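PDB 2OOL: sensor protein, which is a bacteriophytochrome photoreceptor, probably a light-regulated histidine kinase, represented here by its biliverdin-binding PAS and GAF domains. Local coordinates for residues V58-E63 / Q68-L73; R154-A159 / P163-I168; E172-T177 / A197-S202; V244-P249 / G253-S258. One frame throughout, in Å; residues are numbered along the deposited sequence. Where two conformers were deposited one is given.

Contact 1: residues V58-E63 / Q68-L73; sequences VSANVE and QPPASL
Val62 and Leu73 make the tight end of this contact: CG1 of Val62 meets CD1 of Leu73 at 3.6 Å, both residues being buried. At chi1 160° the CG1 branch of Val62 stands opposite its own backbone N, and this turns the methyl toward the leucine. Val58 adds CG2, which lies 3.8 Å from Pro70 O and more loosely, 4.4 Å, from Leu73 CD1. Both valines also rest on Phe46 of strand 44-48, so this half of the contact continues into the sheet. The segments belong to the PAS domain: strand 55-59 leaves the antiparallel sheet through a type I turn, Ser59 to Val62, and runs into helix 62-66, after which residues 68-73 fold back beside the turn. Pro70 marks the transition outward, its CG lying 3.7 Å from Ala60 O. Beyond it the contact is looser and partly exposed. Glu63 CA makes a CA-H...O contact of 3.4 Å with Gln68 O, an oxygen that the glutamate side chain also skirts. That side chain passes obliquely by Pro70, Glu63 CB to Pro70 CD 4.1 Å, and its bend carries OE2 to within 3.7 Å of Pro69 CA, a van der Waals approach and not a bond. An alanine here would probably leave Pro69 CA and the CD side of Pro70 without the carboxylate that now reaches over them, opening a gap at the solvent side.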
loop_
_atom_site.group_PDB
_atom_site.type_symbol
_atom_site.label_atom_id
_atom_site.label_comp_id
_atom_site.label_asym_id
_atom_site.label_seq_id
_atom_site.Cartn_x
_atom_site.Cartn_y
_atom_site.Cartn_z
ATOM N N VAL A 58 -18.311 12.252 26.705
ATOM C CA VAL A 58 -17.573 10.984 26.615
ATOM C C VAL A 58 -18.543 9.856 26.585
ATOM O O VAL A 58 -19.645 9.967 27.136
ATOM C CB VAL A 58 -16.612 10.680 27.844
ATOM C CG1 VAL A 58 -15.152 11.066 27.524
ATOM C CG2 VAL A 58 -17.112 11.313 29.107
ATOM N N SER A 59 -18.130 8.780 25.930
ATOM C CA SER A 59 -18.798 7.498 26.028
ATOM C C SER A 59 -18.623 6.949 27.449
ATOM O O SER A 59 -17.533 7.091 28.078
ATOM C CB SER A 59 -18.250 6.498 24.975
ATOM O OG SER A 59 -16.841 6.340 25.055
ATOM N N ALA A 60 -19.706 6.342 27.943
ATOM C CA ALA A 60 -19.803 5.869 29.315
ATOM C C ALA A 60 -18.765 4.807 29.644
ATOM O O ALA A 60 -18.389 4.680 30.801
ATOM C CB ALA A 60 -21.207 5.274 29.566
ATOM N N ASN A 61 -18.372 4.014 28.634
ATOM C CA ASN A 61 -17.338 2.972 28.773
ATOM C C ASN A 61 -15.959 3.502 29.149
ATOM O O ASN A 61 -15.106 2.758 29.613
ATOM C CB ASN A 61 -17.256 2.044 27.514
ATOM C CG ASN A 61 -16.687 2.733 26.257
ATOM O OD1 ASN A 61 -16.792 3.930 26.096
ATOM N ND2 ASN A 61 -16.066 1.945 25.367
ATOM N N VAL A 62 -15.742 4.795 28.979
ATOM C CA VAL A 62 -14.546 5.447 29.496
ATOM C C VAL A 62 -14.364 5.231 31.016
ATOM O O VAL A 62 -13.243 5.270 31.500
ATOM C CB VAL A 62 -14.573 6.936 29.107
ATOM C CG1 VAL A 62 -13.703 7.738 29.925
ATOM C CG2 VAL A 62 -14.214 7.050 27.601
ATOM N N GLU A 63 -15.450 4.970 31.744
ATOM C CA GLU A 63 -15.368 4.641 33.167
ATOM C C GLU A 63 -14.458 3.443 33.402
ATOM O O GLU A 63 -13.700 3.410 34.379
ATOM C CB GLU A 63 -16.759 4.356 33.746
ATOM C CG GLU A 63 -16.748 3.766 35.151
ATOM C CD GLU A 63 -17.955 4.211 35.992
ATOM O OE1 GLU A 63 -19.121 3.947 35.607
ATOM O OE2 GLU A 63 -17.724 4.841 37.038
ATOM N N GLN A 68 -13.261 6.341 36.529
ATOM C CA GLN A 68 -13.899 7.535 37.055
ATOM C C GLN A 68 -15.295 7.683 36.451
ATOM O O GLN A 68 -15.550 7.204 35.346
ATOM C CB GLN A 68 -13.031 8.760 36.763
ATOM C CG GLN A 68 -11.779 8.874 37.662
ATOM C CD GLN A 68 -10.640 9.599 36.964
ATOM O OE1 GLN A 68 -10.678 9.800 35.740
ATOM N NE2 GLN A 68 -9.623 9.993 37.725
ATOM N N PRO A 69 -16.230 8.306 37.209
ATOM C CA PRO A 69 -17.561 8.522 36.635
ATOM C C PRO A 69 -17.478 9.405 35.381
ATOM O O PRO A 69 -16.757 10.406 35.385
ATOM C CB PRO A 69 -18.326 9.241 37.757
ATOM C CG PRO A 69 -17.564 8.983 39.017
ATOM C CD PRO A 69 -16.134 8.813 38.594
ATOM N N PRO A 70 -18.167 9.017 34.296
ATOM C CA PRO A 70 -18.173 9.826 33.057
ATOM C C PRO A 70 -18.494 11.304 33.269
ATOM O O PRO A 70 -17.779 12.162 32.770
ATOM C CB PRO A 70 -19.244 9.150 32.195
ATOM C CG PRO A 70 -19.231 7.770 32.620
ATOM C CD PRO A 70 -18.943 7.783 34.121
ATOM N N ALA A 71 -19.523 11.600 34.047
ATOM C CA ALA A 71 -19.889 12.992 34.296
ATOM C C ALA A 71 -18.706 13.811 34.811
ATOM O O ALA A 71 -18.587 15.001 34.476
ATOM C CB ALA A 71 -21.063 13.088 35.271
ATOM N N SER A 72 -17.808 13.196 35.582
ATOM C CA SER A 72 -16.809 13.986 36.292
ATOM C C SER A 72 -15.709 14.501 35.376
ATOM O O SER A 72 -14.898 15.339 35.806
ATOM C CB SER A 72 -16.205 13.181 37.435
ATOM O OG SER A 72 -15.586 12.022 36.935
ATOM N N LEU A 73 -15.649 13.980 34.140
ATOM C CA LEU A 73 -14.621 14.400 33.163
ATOM C C LEU A 73 -15.051 15.659 32.411
ATOM O O LEU A 73 -14.295 16.219 31.597
ATOM C CB LEU A 73 -14.326 13.278 32.152
ATOM C CG LEU A 73 -13.718 12.000 32.785
ATOM C CD1 LEU A 73 -13.710 10.793 31.889
ATOM C CD2 LEU A 73 -12.307 12.263 33.322
#

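Contact 2: residues R154-A159 / P163-I168; sequences RRLQTA and PTACWI
Ala159 and Ala165 bring the two backbones closest, with 5.2 Å between their CA atoms, at the point where the chain has left helix 142-157 and has already turned into helix 162-177, which runs back antiparallel to it. The small side chains permit this approach: CB of Ala159 touches CB of Ala165 at 3.7 Å and lies 4.1 Å from Ile168 CD1, so the loop alanine sits against two successive positions of one helix face, three residues apart. Ile168 divides its branches between partners. With chi1 at -68°, CG1 lies beside the backbone N and sends CD1 toward Ala159 and to 3.9 Å from Arg155 O, whereas CG2 goes to the other side, 4.1 Å from Arg155 CB and against Leu156. Leu156 CD1 lies 3.3 Å from Ile168 CG2, shorter than normal carbon packing, and Leu156 has unusual torsions (chi1 -128°, chi2 30°), so the exact placing of that leucine end is doubtful. Leu156 and Ala165 also touch helix 308-332 of the same chain, through Val320 and Leu321, while Arg154 and Gln157 pack on Gln319 and Trp323 of the second subunit. Two antiparallel helices joined by a short link form a helical hairpin, here part of the helix bundle through which the GAF region meets its partner in the dimer.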
loop_
_atom_site.group_PDB
_atom_site.type_symbol
_atom_site.label_atom_id
_atom_site.label_comp_id
_atom_site.label_asym_id
_atom_site.label_seq_id
_atom_site.Cartn_x
_atom_site.Cartn_y
_atom_site.Cartn_z
ATOM N N ARG A 154 -2.671 -2.774 -9.805
ATOM C CA ARG A 154 -2.220 -3.007 -11.165
ATOM C C ARG A 154 -3.109 -4.006 -11.950
ATOM O O ARG A 154 -3.361 -3.812 -13.146
ATOM C CB ARG A 154 -0.778 -3.497 -11.110
ATOM C CG ARG A 154 -0.100 -3.632 -12.438
ATOM C CD ARG A 154 1.144 -4.462 -12.237
ATOM N NE ARG A 154 0.853 -5.895 -12.285
ATOM C CZ ARG A 154 1.589 -6.846 -11.704
ATOM N NH1 ARG A 154 2.660 -6.524 -10.970
ATOM N NH2 ARG A 154 1.252 -8.137 -11.852
ATOM N N ARG A 155 -3.579 -5.055 -11.278
ATOM C CA ARG A 155 -4.416 -6.067 -11.920
ATOM C C ARG A 155 -5.796 -5.515 -12.204
ATOM O O ARG A 155 -6.373 -5.754 -13.263
ATOM C CB ARG A 155 -4.559 -7.311 -11.050
ATOM C CG ARG A 155 -3.408 -8.267 -11.201
ATOM C CD ARG A 155 -3.348 -9.303 -10.075
ATOM N NE ARG A 155 -2.096 -10.072 -10.169
ATOM C CZ ARG A 155 -1.756 -11.100 -9.384
ATOM N NH1 ARG A 155 -2.577 -11.534 -8.417
ATOM N NH2 ARG A 155 -0.583 -11.690 -9.563
ATOM N N LEU A 156 -6.319 -4.783 -11.237
ATOM C CA LEU A 156 -7.611 -4.157 -11.370
ATOM C C LEU A 156 -7.586 -3.277 -12.607
ATOM O O LEU A 156 -8.530 -3.267 -13.375
ATOM C CB LEU A 156 -7.902 -3.321 -10.118
ATOM C CG LEU A 156 -9.201 -3.499 -9.343
ATOM C CD1 LEU A 156 -9.771 -4.853 -9.397
ATOM C CD2 LEU A 156 -8.979 -3.074 -7.842
ATOM N N GLN A 157 -6.467 -2.596 -12.833
ATOM C CA GLN A 157 -6.363 -1.627 -13.919
ATOM C C GLN A 157 -6.257 -2.210 -15.325
ATOM O O GLN A 157 -6.463 -1.474 -16.291
ATOM C CB GLN A 157 -5.194 -0.678 -13.673
ATOM C CG GLN A 157 -5.375 0.250 -12.453
ATOM C CD GLN A 157 -4.707 1.586 -12.662
ATOM O OE1 GLN A 157 -3.592 1.834 -12.162
ATOM N NE2 GLN A 157 -5.366 2.455 -13.437
ATOM N N THR A 158 -5.925 -3.502 -15.448
ATOM C CA THR A 158 -6.016 -4.209 -16.736
ATOM C C THR A 158 -7.131 -5.262 -16.783
ATOM O O THR A 158 -7.132 -6.102 -17.669
ATOM C CB THR A 158 -4.668 -4.895 -17.120
ATOM O OG1 THR A 158 -4.219 -5.730 -16.046
ATOM C CG2 THR A 158 -3.582 -3.849 -17.490
ATOM N N ALA A 159 -8.080 -5.220 -15.850
ATOM C CA ALA A 159 -9.265 -6.090 -15.891
ATOM C C ALA A 159 -10.101 -5.774 -17.128
ATOM O O ALA A 159 -10.392 -4.604 -17.383
ATOM C CB ALA A 159 -10.111 -5.887 -14.633
ATOM N N PRO A 163 -17.104 -8.410 -13.931
ATOM C CA PRO A 163 -16.973 -9.464 -12.914
ATOM C C PRO A 163 -15.518 -9.797 -12.565
ATOM O O PRO A 163 -15.237 -10.142 -11.434
ATOM C CB PRO A 163 -17.675 -10.667 -13.553
ATOM C CG PRO A 163 -18.579 -10.065 -14.612
ATOM C CD PRO A 163 -17.882 -8.851 -15.107
ATOM N N THR A 164 -14.603 -9.684 -13.520
ATOM C CA THR A 164 -13.178 -9.890 -13.242
ATOM C C THR A 164 -12.639 -8.768 -12.336
ATOM O O THR A 164 -11.893 -9.029 -11.399
ATOM C CB THR A 164 -12.356 -9.966 -14.543
ATOM O OG1 THR A 164 -12.953 -10.937 -15.416
ATOM C CG2 THR A 164 -10.890 -10.365 -14.283
ATOM N N ALA A 165 -13.027 -7.529 -12.622
ATOM C CA ALA A 165 -12.561 -6.397 -11.842
ATOM C C ALA A 165 -13.081 -6.536 -10.407
ATOM O O ALA A 165 -12.324 -6.398 -9.447
ATOM C CB ALA A 165 -13.022 -5.094 -12.456
ATOM N N CYS A 166 -14.367 -6.852 -10.290
ATOM C CA CYS A 166 -14.999 -6.996 -8.995
ATOM C C CYS A 166 -14.409 -8.120 -8.174
ATOM O O CYS A 166 -14.246 -7.968 -6.950
ATOM C CB CYS A 166 -16.514 -7.148 -9.145
ATOM S SG CYS A 166 -17.259 -5.597 -9.691
ATOM N N TRP A 167 -14.072 -9.220 -8.828
ATOM C CA TRP A 167 -13.480 -10.384 -8.156
ATOM C C TRP A 167 -12.025 -10.135 -7.712
ATOM O O TRP A 167 -11.619 -10.567 -6.647
ATOM C CB TRP A 167 -13.597 -11.666 -9.018
ATOM C CG TRP A 167 -13.002 -12.835 -8.292
ATOM C CD1 TRP A 167 -13.624 -13.672 -7.412
ATOM C CD2 TRP A 167 -11.627 -13.228 -8.318
ATOM N NE1 TRP A 167 -12.724 -14.597 -6.918
ATOM C CE2 TRP A 167 -11.488 -14.326 -7.445
ATOM C CE3 TRP A 167 -10.498 -12.759 -9.007
ATOM C CZ2 TRP A 167 -10.270 -14.962 -7.241
ATOM C CZ3 TRP A 167 -9.287 -13.401 -8.815
ATOM C CH2 TRP A 167 -9.182 -14.493 -7.943
ATOM N N ILE A 168 -11.245 -9.431 -8.517
ATOM C CA ILE A 168 -9.922 -9.012 -8.093
ATOM C C ILE A 168 -10.094 -8.175 -6.814
ATOM O O ILE A 168 -9.425 -8.402 -5.841
ATOM C CB ILE A 168 -9.182 -8.209 -9.211
ATOM C CG1 ILE A 168 -8.831 -9.139 -10.401
ATOM C CG2 ILE A 168 -7.923 -7.521 -8.658
ATOM C CD1 ILE A 168 -8.748 -8.484 -11.793
#

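Contact 3: residues E172-T177 / A197-S202; sequences EVRRIT and AEDRDS
Asp199 OD2 is gripped twice by Arg174: NE gives it a nearly straight bond of 2.8 Å, with 162° at the hydrogen, and NH2 of the same arginine adds a weak one of 3.3 Å. Together they make a salt bridge through one carboxylate oxygen. The aspartate lies at the guanidinium edge, close to its plane, but the reverse is not true: NE reaches OD2 from well above the carboxylate plane, and the two flat groups are turned 48° apart. The bend of the arginine at chi3, 66°, brings NE round to the aspartate after an otherwise extended run from CA to CD, and CD meanwhile lies 3.6 Å from Asp199 O. The pair joins helix 162-177 to strand 193-200 of the antiparallel GAF sheet, the helix lying across a face of that sheet; Arg174 also touches Ile182 on the neighbouring strand, while Asp199 is flanked by Trp167 and Ser171 of the helix. One guanidinium face is covered near its rim by backbone of the strand end, Arg200 C and Asp201 N. A methionine in place of Arg174 would probably leave the Asp199 carboxylate without its positive mate and this stretch of backbone without its flat cover. Farther out, NH1 packs 3.6 Å from Asp201 CB, and a water sits between the two residues, donating to Asp201 OD1 at 2.8 Å and accepting a weak bond from Arg174 NH1. That carboxylate oxygen also takes Ser202 N and Ser202 OG, both from the same face of its plane.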
loop_
_atom_site.group_PDB
_atom_site.type_symbol
_atom_site.label_atom_id
_atom_site.label_comp_id
_atom_site.label_asym_id
_atom_site.label_seq_id
_atom_site.Cartn_x
_atom_site.Cartn_y
_atom_site.Cartn_z
ATOM N N GLU A 172 -8.626 -9.571 -3.020
ATOM C CA GLU A 172 -7.599 -8.823 -2.270
ATOM C C GLU A 172 -8.112 -8.325 -0.917
ATOM O O GLU A 172 -7.408 -8.373 0.083
ATOM C CB GLU A 172 -7.064 -7.643 -3.075
ATOM C CG GLU A 172 -6.092 -6.701 -2.246
ATOM C CD GLU A 172 -4.690 -7.300 -2.056
ATOM O OE1 GLU A 172 -4.404 -8.365 -2.617
ATOM O OE2 GLU A 172 -3.851 -6.684 -1.371
ATOM N N VAL A 173 -9.339 -7.847 -0.881
ATOM C CA VAL A 173 -9.951 -7.441 0.380
ATOM C C VAL A 173 -10.010 -8.618 1.360
ATOM O O VAL A 173 -9.765 -8.442 2.552
ATOM C CB VAL A 173 -11.342 -6.763 0.166
ATOM C CG1 VAL A 173 -12.151 -6.695 1.450
ATOM C CG2 VAL A 173 -11.183 -5.328 -0.367
ATOM N N ARG A 174 -10.291 -9.826 0.871
ATOM C CA ARG A 174 -10.326 -10.978 1.755
ATOM C C ARG A 174 -8.920 -11.300 2.273
ATOM O O ARG A 174 -8.745 -11.596 3.451
ATOM C CB ARG A 174 -10.928 -12.219 1.079
ATOM C CG ARG A 174 -11.246 -13.291 2.082
ATOM C CD ARG A 174 -12.038 -14.485 1.501
ATOM N NE ARG A 174 -11.309 -15.292 0.518
ATOM C CZ ARG A 174 -10.493 -16.312 0.799
ATOM N NH1 ARG A 174 -10.241 -16.676 2.051
ATOM N NH2 ARG A 174 -9.925 -16.981 -0.193
ATOM N N ARG A 175 -7.937 -11.212 1.382
ATOM C CA ARG A 175 -6.520 -11.361 1.738
ATOM C C ARG A 175 -6.079 -10.518 2.938
ATOM O O ARG A 175 -5.382 -11.008 3.822
ATOM C CB ARG A 175 -5.649 -10.949 0.552
ATOM C CG ARG A 175 -4.320 -11.689 0.438
ATOM C CD ARG A 175 -3.668 -11.380 -0.911
ATOM N NE ARG A 175 -4.157 -12.264 -1.976
ATOM C CZ ARG A 175 -4.838 -11.910 -3.076
ATOM N NH1 ARG A 175 -5.135 -10.650 -3.349
ATOM N NH2 ARG A 175 -5.187 -12.862 -3.952
ATOM N N ILE A 176 -6.501 -9.263 2.981
ATOM C CA ILE A 176 -5.945 -8.322 3.946
ATOM C C ILE A 176 -6.840 -8.111 5.151
ATOM O O ILE A 176 -6.384 -7.545 6.129
ATOM C CB ILE A 176 -5.582 -6.978 3.274
ATOM C CG1 ILE A 176 -6.839 -6.250 2.788
ATOM C CG2 ILE A 176 -4.600 -7.223 2.077
ATOM C CD1 ILE A 176 -6.554 -4.880 2.144
ATOM N N THR A 177 -8.088 -8.567 5.093
ATOM C CA THR A 177 -9.019 -8.459 6.215
ATOM C C THR A 177 -9.121 -9.757 7.001
ATOM O O THR A 177 -9.435 -9.751 8.184
ATOM C CB THR A 177 -10.459 -8.013 5.766
ATOM O OG1 THR A 177 -11.055 -8.945 4.860
ATOM C CG2 THR A 177 -10.455 -6.637 5.112
ATOM N N ALA A 197 -20.138 -10.442 -7.516
ATOM C CA ALA A 197 -18.852 -11.135 -7.351
ATOM C C ALA A 197 -18.714 -11.483 -5.886
ATOM O O ALA A 197 -19.396 -10.899 -5.045
ATOM C CB ALA A 197 -17.665 -10.269 -7.809
ATOM N N GLU A 198 -17.837 -12.442 -5.610
ATOM C CA GLU A 198 -17.683 -13.031 -4.293
ATOM C C GLU A 198 -16.352 -13.750 -4.163
ATOM O O GLU A 198 -15.946 -14.450 -5.048
ATOM C CB GLU A 198 -18.775 -14.055 -4.045
ATOM C CG GLU A 198 -18.902 -14.485 -2.594
ATOM C CD GLU A 198 -20.060 -15.443 -2.406
ATOM O OE1 GLU A 198 -20.010 -16.525 -3.040
ATOM O OE2 GLU A 198 -21.019 -15.085 -1.645
ATOM N N ASP A 199 -15.654 -13.538 -3.051
ATOM C CA ASP A 199 -14.562 -14.446 -2.688
ATOM C C ASP A 199 -14.787 -14.838 -1.257
ATOM O O ASP A 199 -15.012 -13.983 -0.399
ATOM C CB ASP A 199 -13.215 -13.763 -2.840
ATOM C CG ASP A 199 -12.046 -14.757 -2.921
ATOM O OD1 ASP A 199 -12.073 -15.726 -3.711
ATOM O OD2 ASP A 199 -11.084 -14.559 -2.177
ATOM N N ARG A 200 -14.721 -16.134 -0.998
ATOM C CA ARG A 200 -14.906 -16.677 0.342
ATOM C C ARG A 200 -13.969 -17.856 0.648
ATOM O O ARG A 200 -13.477 -18.557 -0.258
ATOM C CB ARG A 200 -16.347 -17.140 0.530
ATOM C CG ARG A 200 -16.767 -18.162 -0.430
ATOM C CD ARG A 200 -18.166 -18.675 -0.149
ATOM N NE ARG A 200 -18.288 -19.985 -0.772
ATOM C CZ ARG A 200 -18.329 -20.177 -2.081
ATOM N NH1 ARG A 200 -18.301 -19.140 -2.918
ATOM N NH2 ARG A 200 -18.407 -21.393 -2.551
ATOM N N ASP A 201 -13.783 -18.074 1.949
ATOM C CA ASP A 201 -12.974 -19.171 2.477
ATOM C C ASP A 201 -13.789 -20.472 2.422
ATOM O O ASP A 201 -14.998 -20.451 2.189
ATOM C CB ASP A 201 -12.518 -18.799 3.912
ATOM C CG ASP A 201 -11.409 -19.726 4.456
ATOM O OD1 ASP A 201 -10.845 -20.563 3.672
ATOM O OD2 ASP A 201 -11.109 -19.609 5.673
ATOM N N SER A 202 -13.112 -21.613 2.569
ATOM C CA SER A 202 -13.764 -22.925 2.549
ATOM C C SER A 202 -14.788 -23.068 3.674
ATOM O O SER A 202 -14.564 -22.592 4.800
ATOM C CB SER A 202 -12.697 -24.018 2.725
ATOM O OG SER A 202 -11.863 -23.626 3.830
HETATM O O HOH W 1 -8.501 -19.502 2.651
#

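Contact 4: residues V244-P249 / G253-S258; sequences VPDINP and GPIDLS
With chi1 at 178°, Asp246 swings its carboxylate away from its own backbone N and toward Ile255, whose N-H bonds to Asp246 OD1 at 3.0 Å. The bond is almost straight, 170° at the hydrogen, and arrives on the syn side, tilted out of the carboxylate plane. Asp246 also centres an inverse gamma turn, which follows the cis peptide before Pro245. A second link is backbone: Asn248 N donates to Gly253 O at 2.8 Å, and the same oxygen receives a CA-H...O contact from Ile247 CA at 3.2 Å. Both segments belong to the irregular excursion between strand 241-244 and helix 267-276; with Leu257 bonded to His34 and Pro254 resting on Ile35, this is consistent with the knot of bacteriophytochromes, in which the N-terminal segment threads a GAF loop. Ile255 brings its end up to two carbonyl oxygens, CD1 lying 3.6 Å from Ile247 O and 3.8 Å from Pro245 O, and packs on Ile130 and Val47 of the PAS sheet. Asn248 OD1 takes Arg250 N and Leu251 N, while its ND2 bonds to Asp126 O and to a water that also accepts from Asp256 N. Asp256 OD1 closes an Asx turn with Ser258 N.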
loop_
_atom_site.group_PDB
_atom_site.type_symbol
_atom_site.label_atom_id
_atom_site.label_comp_id
_atom_site.label_asym_id
_atom_site.label_seq_id
_atom_site.Cartn_x
_atom_site.Cartn_y
_atom_site.Cartn_z
ATOM N N VAL A 244 -22.188 10.714 27.223
ATOM C CA VAL A 244 -22.506 11.437 28.456
ATOM C C VAL A 244 -21.863 12.798 28.385
ATOM O O VAL A 244 -20.662 12.887 28.494
ATOM C CB VAL A 244 -21.940 10.726 29.670
ATOM C CG1 VAL A 244 -22.374 11.458 30.983
ATOM C CG2 VAL A 244 -22.401 9.330 29.689
ATOM N N PRO A 245 -22.650 13.866 28.143
ATOM C CA PRO A 245 -24.039 13.868 27.699
ATOM C C PRO A 245 -24.102 13.797 26.175
ATOM O O PRO A 245 -23.089 14.011 25.480
ATOM C CB PRO A 245 -24.550 15.210 28.190
ATOM C CG PRO A 245 -23.367 16.117 28.108
ATOM C CD PRO A 245 -22.129 15.235 28.297
ATOM N N ASP A 246 -25.294 13.507 25.659
ATOM C CA ASP A 246 -25.530 13.420 24.224
ATOM C C ASP A 246 -25.988 14.802 23.788
ATOM O O ASP A 246 -27.162 14.987 23.434
ATOM C CB ASP A 246 -26.583 12.316 23.946
ATOM C CG ASP A 246 -26.945 12.176 22.470
ATOM O OD1 ASP A 246 -26.135 12.607 21.594
ATOM O OD2 ASP A 246 -28.064 11.618 22.199
ATOM N N ILE A 247 -25.072 15.772 23.844
ATOM C CA ILE A 247 -25.368 17.164 23.536
ATOM C C ILE A 247 -24.180 17.826 22.855
ATOM O O ILE A 247 -23.054 17.727 23.349
ATOM C CB ILE A 247 -25.591 18.037 24.822
ATOM C CG1 ILE A 247 -26.743 17.505 25.672
ATOM C CG2 ILE A 247 -25.879 19.495 24.437
ATOM C CD1 ILE A 247 -26.788 18.130 27.097
ATOM N N ASN A 248 -24.415 18.493 21.729
ATOM C CA ASN A 248 -23.379 19.218 21.042
ATOM C C ASN A 248 -23.188 20.529 21.820
ATOM O O ASN A 248 -24.143 21.272 22.023
ATOM C CB ASN A 248 -23.785 19.413 19.589
ATOM C CG ASN A 248 -22.830 20.289 18.825
ATOM O OD1 ASN A 248 -22.363 21.302 19.340
ATOM N ND2 ASN A 248 -22.544 19.920 17.573
ATOM N N PRO A 249 -21.967 20.774 22.339
ATOM C CA PRO A 249 -21.784 21.937 23.229
ATOM C C PRO A 249 -21.846 23.267 22.502
ATOM O O PRO A 249 -22.143 24.302 23.137
ATOM C CB PRO A 249 -20.379 21.708 23.817
ATOM C CG PRO A 249 -19.674 20.997 22.755
ATOM C CD PRO A 249 -20.694 20.042 22.157
ATOM N N GLY A 253 -28.591 20.268 20.770
ATOM C CA GLY A 253 -29.045 19.107 20.136
ATOM C C GLY A 253 -28.124 17.927 20.393
ATOM O O GLY A 253 -27.071 18.088 20.986
ATOM N N PRO A 254 -28.530 16.739 19.922
ATOM C CA PRO A 254 -27.766 15.499 20.041
ATOM C C PRO A 254 -26.486 15.547 19.230
ATOM O O PRO A 254 -26.396 16.327 18.322
ATOM C CB PRO A 254 -28.683 14.444 19.410
ATOM C CG PRO A 254 -29.715 15.210 18.632
ATOM C CD PRO A 254 -29.804 16.564 19.192
ATOM N N ILE A 255 -25.518 14.690 19.523
ATOM C CA ILE A 255 -24.293 14.690 18.766
ATOM C C ILE A 255 -24.491 13.862 17.479
ATOM O O ILE A 255 -24.848 12.688 17.527
ATOM C CB ILE A 255 -23.078 14.167 19.635
ATOM C CG1 ILE A 255 -22.804 15.169 20.776
ATOM C CG2 ILE A 255 -21.847 14.048 18.787
ATOM C CD1 ILE A 255 -21.903 14.667 21.919
ATOM N N ASP A 256 -24.242 14.520 16.357
ATOM C CA ASP A 256 -24.314 13.942 15.045
ATOM C C ASP A 256 -23.097 13.052 14.833
ATOM O O ASP A 256 -21.978 13.534 14.668
ATOM C CB ASP A 256 -24.375 15.071 13.989
ATOM C CG ASP A 256 -24.618 14.557 12.605
ATOM O OD1 ASP A 256 -24.297 13.386 12.303
ATOM O OD2 ASP A 256 -25.191 15.311 11.805
ATOM N N LEU A 257 -23.325 11.747 14.839
ATOM C CA LEU A 257 -22.250 10.780 14.672
ATOM C C LEU A 257 -22.079 10.339 13.232
ATOM O O LEU A 257 -21.384 9.370 12.941
ATOM C CB LEU A 257 -22.489 9.634 15.624
ATOM C CG LEU A 257 -22.485 10.042 17.105
ATOM C CD1 LEU A 257 -22.912 8.909 17.976
ATOM C CD2 LEU A 257 -21.094 10.463 17.493
ATOM N N SER A 258 -22.652 11.081 12.286
ATOM C CA SER A 258 -22.502 10.700 10.862
ATOM C C SER A 258 -21.089 10.246 10.464
ATOM O O SER A 258 -20.933 9.223 9.768
ATOM C CB SER A 258 -22.911 11.839 9.943
ATOM O OG SER A 258 -24.281 12.144 10.058
HETATM O O HOH W 2 -26.296 11.236 18.973
HETATM O O HOH W 3 -23.521 17.548 16.371
#

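How the contacts relate
The contacts form two touching pairs on opposite sides of the chain's centre. Contacts 1 and 4, with centres 15 Å apart, meet where Val58 O probably accepts a hydrogen bond from Val244 N at 2.7 Å: a strand of the GAF loop has joined the PAS sheet. Contacts 2 and 3, centres 14 Å apart, share helix 162-177; Trp167 CD1 of contact 2 packs 3.4 Å from Glu198 O of contact 3. Between the pairs the gap is wide, about 20 Å between nearest atoms even for contacts 3 and 4. The bound biliverdin lies in the GAF domain, and the Arg200 side chain of contact 3 is about 11 Å from it.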